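Local atomic coordinates of hypothetical protein TA0175 (Thermoplasma acidophilum, PDB entry 1L6R), a protein that catalyses the magnesium-dependent dephosphorylation of 2-phosphoglycolate to glycolate and phosphate, and less efficiently hydrolyses inorganic pyrophosphate. Residues A[29-32]-A[33-37]; A[214-217]-A[218-222]. The protein carries 1 engineered substitution. One frame throughout, in Å; residues are numbered along the deposited sequence.

In the fold
Interactions 1 and 2 lie on two helices that come from distant parts of the chain, 25-36 and 215-223, and meet side by side with contact centres about 11 Å apart. Interaction 1 comes first in the sequence, interaction 2 close to the C-terminus. They touch where Ser30 OG approaches Gly218 CA at 3.3 Å and Ala34 CB meets Phe221 CD2 at 3.6 Å. Both helices belong to the domain built around the mixed sheet, the Rossmann-like core of the HAD superfamily, whose strand 7-11 carries the nucleophile Asp11. Their pairing therefore brings an N-terminal and the C-terminal helix together beside the catalytic sheet, with Glu216 the part nearer the metals.

Interaction 1: A[29-32]-A[33-37]; sequences ESIR and SAEKK
Four successive i to i+4 bonds of an alpha helix, each N-H paired with the carbonyl four residues back, carry residues 29-32 into 33-37: Ser33 N to Glu29 O at 2.9 Å, Ala34 N to Ser30 O at 2.9 Å, Glu35 N to Ile31 O at 2.9 Å and Lys36 N to Arg32 O at 3.0 Å. The side chains of Ile31 and Glu35, one turn apart, run alongside each other. Ile31 CG2 lies anti to its backbone N, beside the carbonyl carbon (CG1 chi1 -74°), and this branch meets Glu35 CD at 3.7 Å, so a methyl rests against the carboxylate carbon. The carboxylate itself is bound outside the turn, OE2 taking the backbone N-H of Asn62. Arg32 stretches out from CG to NE; NE donates to Leu59 O and NH2, weakly, to Phe58 O, while NH1 forms a long salt bridge with Glu29 OE2 at 3.9 Å. Ser30 OG is hydrogen-bonded to Lys26 O, one turn back. As the helix runs out, Ser33 O serves two donors of Lys37, NZ at 3.2 Å and the backbone N, also 3.2 Å from Ser33 O; the two reach it from opposite faces of its carbonyl plane, Lys37 N being shared weakly with Ala34 O. The lysine chain thus folds back on its own helix end. Through Arg32 and Glu35, helix 25-36 is fastened to the C-terminal end of helix 49-60 and the residues just after it, where Ile31 also packs on Ile61; on another side Ser30 and Ala34 lie against Ile217 and Phe221 of helix 215-223.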
ATOM      1  N   GLU A  29     -20.315   6.694 -22.040  1.00 14.11           N
ATOM      2  CA  GLU A  29     -20.434   5.883 -23.248  1.00 14.03           C
ATOM      3  C   GLU A  29     -19.202   5.009 -23.464  1.00 13.87           C
ATOM      4  O   GLU A  29     -19.326   3.890 -23.954  1.00 15.01           O
ATOM      5  CB  GLU A  29     -20.694   6.756 -24.476  1.00 15.08           C
ATOM      6  CG  GLU A  29     -22.036   7.523 -24.443  1.00 15.99           C
ATOM      7  CD  GLU A  29     -23.288   6.627 -24.375  1.00 18.29           C
ATOM      8  OE1 GLU A  29     -23.188   5.385 -24.513  1.00 18.58           O
ATOM      9  OE2 GLU A  29     -24.400   7.178 -24.190  1.00 19.37           O
ATOM     10  N   SER A  30     -18.019   5.499 -23.087  1.00 13.57           N
ATOM     11  CA  SER A  30     -16.805   4.693 -23.233  1.00 14.18           C
ATOM     12  C   SER A  30     -16.908   3.467 -22.328  1.00 14.08           C
ATOM     13  O   SER A  30     -16.555   2.352 -22.711  1.00 14.57           O
ATOM     14  CB  SER A  30     -15.564   5.508 -22.858  1.00 14.96           C
ATOM     15  OG  SER A  30     -15.376   6.591 -23.748  1.00 15.93           O
ATOM     16  N   ILE A  31     -17.390   3.681 -21.109  1.00 13.46           N
ATOM     17  CA  ILE A  31     -17.543   2.575 -20.180  1.00 12.78           C
ATOM     18  C   ILE A  31     -18.543   1.550 -20.725  1.00 12.21           C
ATOM     19  O   ILE A  31     -18.269   0.355 -20.727  1.00 13.33           O
ATOM     20  CB  ILE A  31     -18.004   3.088 -18.796  1.00 12.17           C
ATOM     21  CG1 ILE A  31     -16.826   3.766 -18.086  1.00 13.15           C
ATOM     22  CG2 ILE A  31     -18.559   1.934 -17.948  1.00 12.91           C
ATOM     23  CD1 ILE A  31     -17.228   4.543 -16.846  1.00 12.97           C
ATOM     24  N   ARG A  32     -19.696   2.015 -21.194  1.00 13.51           N
ATOM     25  CA  ARG A  32     -20.689   1.082 -21.720  1.00 13.22           C
ATOM     26  C   ARG A  32     -20.164   0.335 -22.941  1.00 14.06           C
ATOM     27  O   ARG A  32     -20.430  -0.853 -23.087  1.00 15.09           O
ATOM     28  CB  ARG A  32     -21.986   1.815 -22.063  1.00 14.16           C
ATOM     29  CG  ARG A  32     -22.698   2.348 -20.827  1.00 13.85           C
ATOM     30  CD  ARG A  32     -23.907   3.180 -21.209  1.00 14.45           C
ATOM     31  NE  ARG A  32     -24.577   3.719 -20.024  1.00 14.16           N
ATOM     32  CZ  ARG A  32     -25.531   4.643 -20.062  1.00 12.85           C
ATOM     33  NH1 ARG A  32     -25.937   5.136 -21.228  1.00 14.54           N
ATOM     34  NH2 ARG A  32     -26.067   5.090 -18.930  1.00 13.30           N
ATOM     35  N   SER A  33     -19.418   1.023 -23.800  1.00 14.20           N
ATOM     36  CA  SER A  33     -18.856   0.384 -24.987  1.00 15.08           C
ATOM     37  C   SER A  33     -17.876  -0.712 -24.576  1.00 16.15           C
ATOM     38  O   SER A  33     -17.954  -1.839 -25.066  1.00 16.74           O
ATOM     39  CB  SER A  33     -18.144   1.413 -25.867  1.00 16.70           C
ATOM     40  OG  SER A  33     -19.066   2.304 -26.477  1.00 19.97           O
ATOM     41  N   ALA A  34     -16.963  -0.395 -23.660  1.00 14.62           N
ATOM     42  CA  ALA A  34     -15.983  -1.381 -23.213  1.00 15.13           C
ATOM     43  C   ALA A  34     -16.650  -2.567 -22.524  1.00 14.59           C
ATOM     44  O   ALA A  34     -16.246  -3.712 -22.722  1.00 16.19           O
ATOM     45  CB  ALA A  34     -14.965  -0.731 -22.282  1.00 15.30           C
ATOM     46  N   GLU A  35     -17.670  -2.301 -21.711  1.00 14.37           N
ATOM     47  CA  GLU A  35     -18.369  -3.383 -21.024  1.00 14.57           C
ATOM     48  C   GLU A  35     -19.048  -4.311 -22.024  1.00 16.41           C
ATOM     49  O   GLU A  35     -19.041  -5.525 -21.842  1.00 16.31           O
ATOM     50  CB  GLU A  35     -19.395  -2.821 -20.034  1.00 13.38           C
ATOM     51  CG  GLU A  35     -18.744  -2.072 -18.884  1.00 13.65           C
ATOM     52  CD  GLU A  35     -19.768  -1.559 -17.895  1.00 14.35           C
ATOM     53  OE1 GLU A  35     -20.855  -1.146 -18.350  1.00 16.48           O
ATOM     54  OE2 GLU A  35     -19.499  -1.557 -16.671  1.00 14.52           O
ATOM     55  N   LYS A  36     -19.623  -3.747 -23.084  1.00 16.65           N
ATOM     56  CA  LYS A  36     -20.273  -4.584 -24.092  1.00 19.80           C
ATOM     57  C   LYS A  36     -19.249  -5.514 -24.741  1.00 20.36           C
ATOM     58  O   LYS A  36     -19.594  -6.619 -25.170  1.00 20.58           O
ATOM     59  CB  LYS A  36     -20.950  -3.732 -25.171  1.00 21.83           C
ATOM     60  CG  LYS A  36     -22.296  -3.160 -24.754  0.83 25.92           C
ATOM     61  CD  LYS A  36     -23.123  -2.725 -25.959  0.54 28.76           C
ATOM     62  CE  LYS A  36     -22.378  -1.728 -26.825  0.75 30.40           C
ATOM     63  NZ  LYS A  36     -23.254  -1.140 -27.880  0.34 31.93           N
ATOM     64  N   LYS A  37     -17.997  -5.067 -24.816  1.00 19.68           N
ATOM     65  CA  LYS A  37     -16.928  -5.870 -25.409  1.00 21.89           C
ATOM     66  C   LYS A  37     -16.318  -6.858 -24.420  1.00 20.80           C
ATOM     67  O   LYS A  37     -15.365  -7.569 -24.751  1.00 22.76           O
ATOM     68  CB  LYS A  37     -15.828  -4.970 -25.981  1.00 23.07           C
ATOM     69  CG  LYS A  37     -16.188  -4.293 -27.297  0.95 28.01           C
ATOM     70  CD  LYS A  37     -17.456  -3.484 -27.152  0.20 30.94           C
ATOM     71  CE  LYS A  37     -17.728  -2.609 -28.354  0.20 33.33           C
ATOM     72  NZ  LYS A  37     -18.904  -1.744 -28.076  0.95 33.51           N
TER

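Interaction 2: A[214-217]-A[218-222]; sequences GEEI and GQIFK
Glu216 O receives Ile220 N at 2.8 Å, with the N-H pointing nearly straight at it (159°), and the CG1 methylene of Ile220 crowds the same oxygen at 3.0 Å. The next bond along, one residue on, runs from Phe221 N to Ile217 O at 2.9 Å. Ile217 and Phe221 run side by side: the CG2 methyl of Ile217 sits over one face of the ring, 3.9 Å from the centroid, as a CH-pi contact. At the start of the helix, water 1 donates to Gly214 O and accepts from Gly218 N, 2.8 Å each, filling in where the first turn is too open for a direct bond. Glu216 CG lies between backbone N and carbonyl carbon (chi1 71°), and a bend at chi2 turns the carboxylate back, where OE1 accepts Gly214 N from its syn side at 2.8 Å, the donor 25° out of the carboxylate plane and the bond bent. The aliphatic part of Glu216 remains against Ile220 CD1. Ile217, Ile220 and Phe221 all pack on strand 172-175 through Ile175. The chemistry is thus divided: an apolar face seals the helix to the sheet, while Glu216, its side chain about 6 Å from a bound calcium ion, holds the helix start and would, if ionised, add negative charge near the metal site.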
ATOM      1  N   GLY A 214     -12.703  13.190 -18.046  1.00 13.51           N
ATOM      2  CA  GLY A 214     -13.554  12.135 -18.558  1.00 12.95           C
ATOM      3  C   GLY A 214     -13.201  11.685 -19.954  1.00 12.83           C
ATOM      4  O   GLY A 214     -13.485  10.553 -20.332  1.00 13.43           O
ATOM      5  N   GLU A 215     -12.567  12.567 -20.720  1.00 13.03           N
ATOM      6  CA  GLU A 215     -12.203  12.225 -22.087  1.00 13.86           C
ATOM      7  C   GLU A 215     -11.021  11.272 -22.166  1.00 13.73           C
ATOM      8  O   GLU A 215     -10.735  10.719 -23.228  1.00 15.20           O
ATOM      9  CB  GLU A 215     -11.948  13.499 -22.903  1.00 16.36           C
ATOM     10  CG  GLU A 215     -13.228  14.304 -23.081  1.00 19.82           C
ATOM     11  CD  GLU A 215     -13.167  15.327 -24.193  1.00 23.89           C
ATOM     12  OE1 GLU A 215     -14.179  16.036 -24.378  1.00 24.35           O
ATOM     13  OE2 GLU A 215     -12.126  15.416 -24.878  1.00 27.14           O
ATOM     14  N   GLU A 216     -10.342  11.050 -21.044  1.00 13.16           N
ATOM     15  CA  GLU A 216      -9.221  10.119 -21.050  1.00 12.94           C
ATOM     16  C   GLU A 216      -9.719   8.673 -21.062  1.00 13.43           C
ATOM     17  O   GLU A 216      -9.010   7.774 -21.506  1.00 13.66           O
ATOM     18  CB  GLU A 216      -8.311  10.321 -19.820  1.00 12.47           C
ATOM     19  CG  GLU A 216      -8.898   9.889 -18.473  1.00 14.48           C
ATOM     20  CD  GLU A 216      -9.580  11.024 -17.748  1.00 13.17           C
ATOM     21  OE1 GLU A 216     -10.270  11.826 -18.406  1.00 13.36           O
ATOM     22  OE2 GLU A 216      -9.431  11.105 -16.501  1.00 13.90           O
ATOM     23  N   ILE A 217     -10.945   8.446 -20.598  1.00 12.73           N
ATOM     24  CA  ILE A 217     -11.456   7.082 -20.532  1.00 12.59           C
ATOM     25  C   ILE A 217     -11.488   6.400 -21.897  1.00 12.83           C
ATOM     26  O   ILE A 217     -10.970   5.287 -22.055  1.00 14.30           O
ATOM     27  CB  ILE A 217     -12.856   7.052 -19.871  1.00 12.88           C
ATOM     28  CG1 ILE A 217     -12.785   7.701 -18.476  1.00 13.55           C
ATOM     29  CG2 ILE A 217     -13.358   5.624 -19.789  1.00 14.94           C
ATOM     30  CD1 ILE A 217     -11.766   7.071 -17.528  1.00 14.42           C
ATOM     31  N   GLY A 218     -12.066   7.084 -22.880  1.00 14.11           N
ATOM     32  CA  GLY A 218     -12.137   6.529 -24.217  1.00 14.51           C
ATOM     33  C   GLY A 218     -10.766   6.288 -24.821  1.00 14.15           C
ATOM     34  O   GLY A 218     -10.518   5.232 -25.410  1.00 14.75           O
ATOM     35  N   GLN A 219      -9.855   7.248 -24.683  1.00 14.74           N
ATOM     36  CA  GLN A 219      -8.527   7.055 -25.264  1.00 14.67           C
ATOM     37  C   GLN A 219      -7.761   5.931 -24.576  1.00 15.12           C
ATOM     38  O   GLN A 219      -7.038   5.177 -25.225  1.00 16.34           O
ATOM     39  CB  GLN A 219      -7.706   8.340 -25.215  1.00 14.41           C
ATOM     40  CG  GLN A 219      -6.403   8.198 -26.008  1.00 14.39           C
ATOM     41  CD  GLN A 219      -5.481   9.381 -25.868  1.00 16.50           C
ATOM     42  OE1 GLN A 219      -5.233   9.859 -24.764  1.00 16.43           O
ATOM     43  NE2 GLN A 219      -4.940   9.849 -26.988  1.00 15.52           N
ATOM     44  N   ILE A 220      -7.910   5.827 -23.257  1.00 13.93           N
ATOM     45  CA  ILE A 220      -7.249   4.776 -22.495  1.00 13.45           C
ATOM     46  C   ILE A 220      -7.768   3.411 -22.936  1.00 14.18           C
ATOM     47  O   ILE A 220      -6.983   2.508 -23.206  1.00 15.57           O
ATOM     48  CB  ILE A 220      -7.484   4.961 -20.970  1.00 13.64           C
ATOM     49  CG1 ILE A 220      -6.679   6.159 -20.466  1.00 13.83           C
ATOM     50  CG2 ILE A 220      -7.105   3.698 -20.215  1.00 14.12           C
ATOM     51  CD1 ILE A 220      -7.079   6.595 -19.064  1.00 13.34           C
ATOM     52  N   PHE A 221      -9.089   3.264 -23.013  1.00 15.88           N
ATOM     53  CA  PHE A 221      -9.673   1.991 -23.422  1.00 15.38           C
ATOM     54  C   PHE A 221      -9.227   1.618 -24.838  1.00 16.79           C
ATOM     55  O   PHE A 221      -8.895   0.459 -25.100  1.00 17.75           O
ATOM     56  CB  PHE A 221     -11.208   2.052 -23.347  1.00 15.52           C
ATOM     57  CG  PHE A 221     -11.764   2.007 -21.935  1.00 14.67           C
ATOM     58  CD1 PHE A 221     -10.963   1.653 -20.848  1.00 14.02           C
ATOM     59  CD2 PHE A 221     -13.111   2.282 -21.707  1.00 13.81           C
ATOM     60  CE1 PHE A 221     -11.495   1.572 -19.551  1.00 14.58           C
ATOM     61  CE2 PHE A 221     -13.660   2.203 -20.412  1.00 14.51           C
ATOM     62  CZ  PHE A 221     -12.852   1.847 -19.338  1.00 14.34           C
ATOM     63  N   LYS A 222      -9.208   2.593 -25.739  1.00 17.00           N
ATOM     64  CA  LYS A 222      -8.779   2.331 -27.115  1.00 19.32           C
ATOM     65  C   LYS A 222      -7.329   1.880 -27.126  1.00 19.53           C
ATOM     66  O   LYS A 222      -6.967   0.935 -27.827  1.00 20.79           O
ATOM     67  CB  LYS A 222      -8.919   3.582 -27.977  1.00 20.89           C
ATOM     68  CG  LYS A 222     -10.351   3.954 -28.304  0.79 23.41           C
ATOM     69  CD  LYS A 222     -10.405   5.227 -29.131  0.87 26.22           C
ATOM     70  CE  LYS A 222     -11.837   5.595 -29.476  0.22 28.56           C
ATOM     71  NZ  LYS A 222     -12.667   5.764 -28.252  0.71 30.39           N
TER
HETATM   72  O   HOH W   1     -14.137   9.020 -22.640  1.00 15.09           O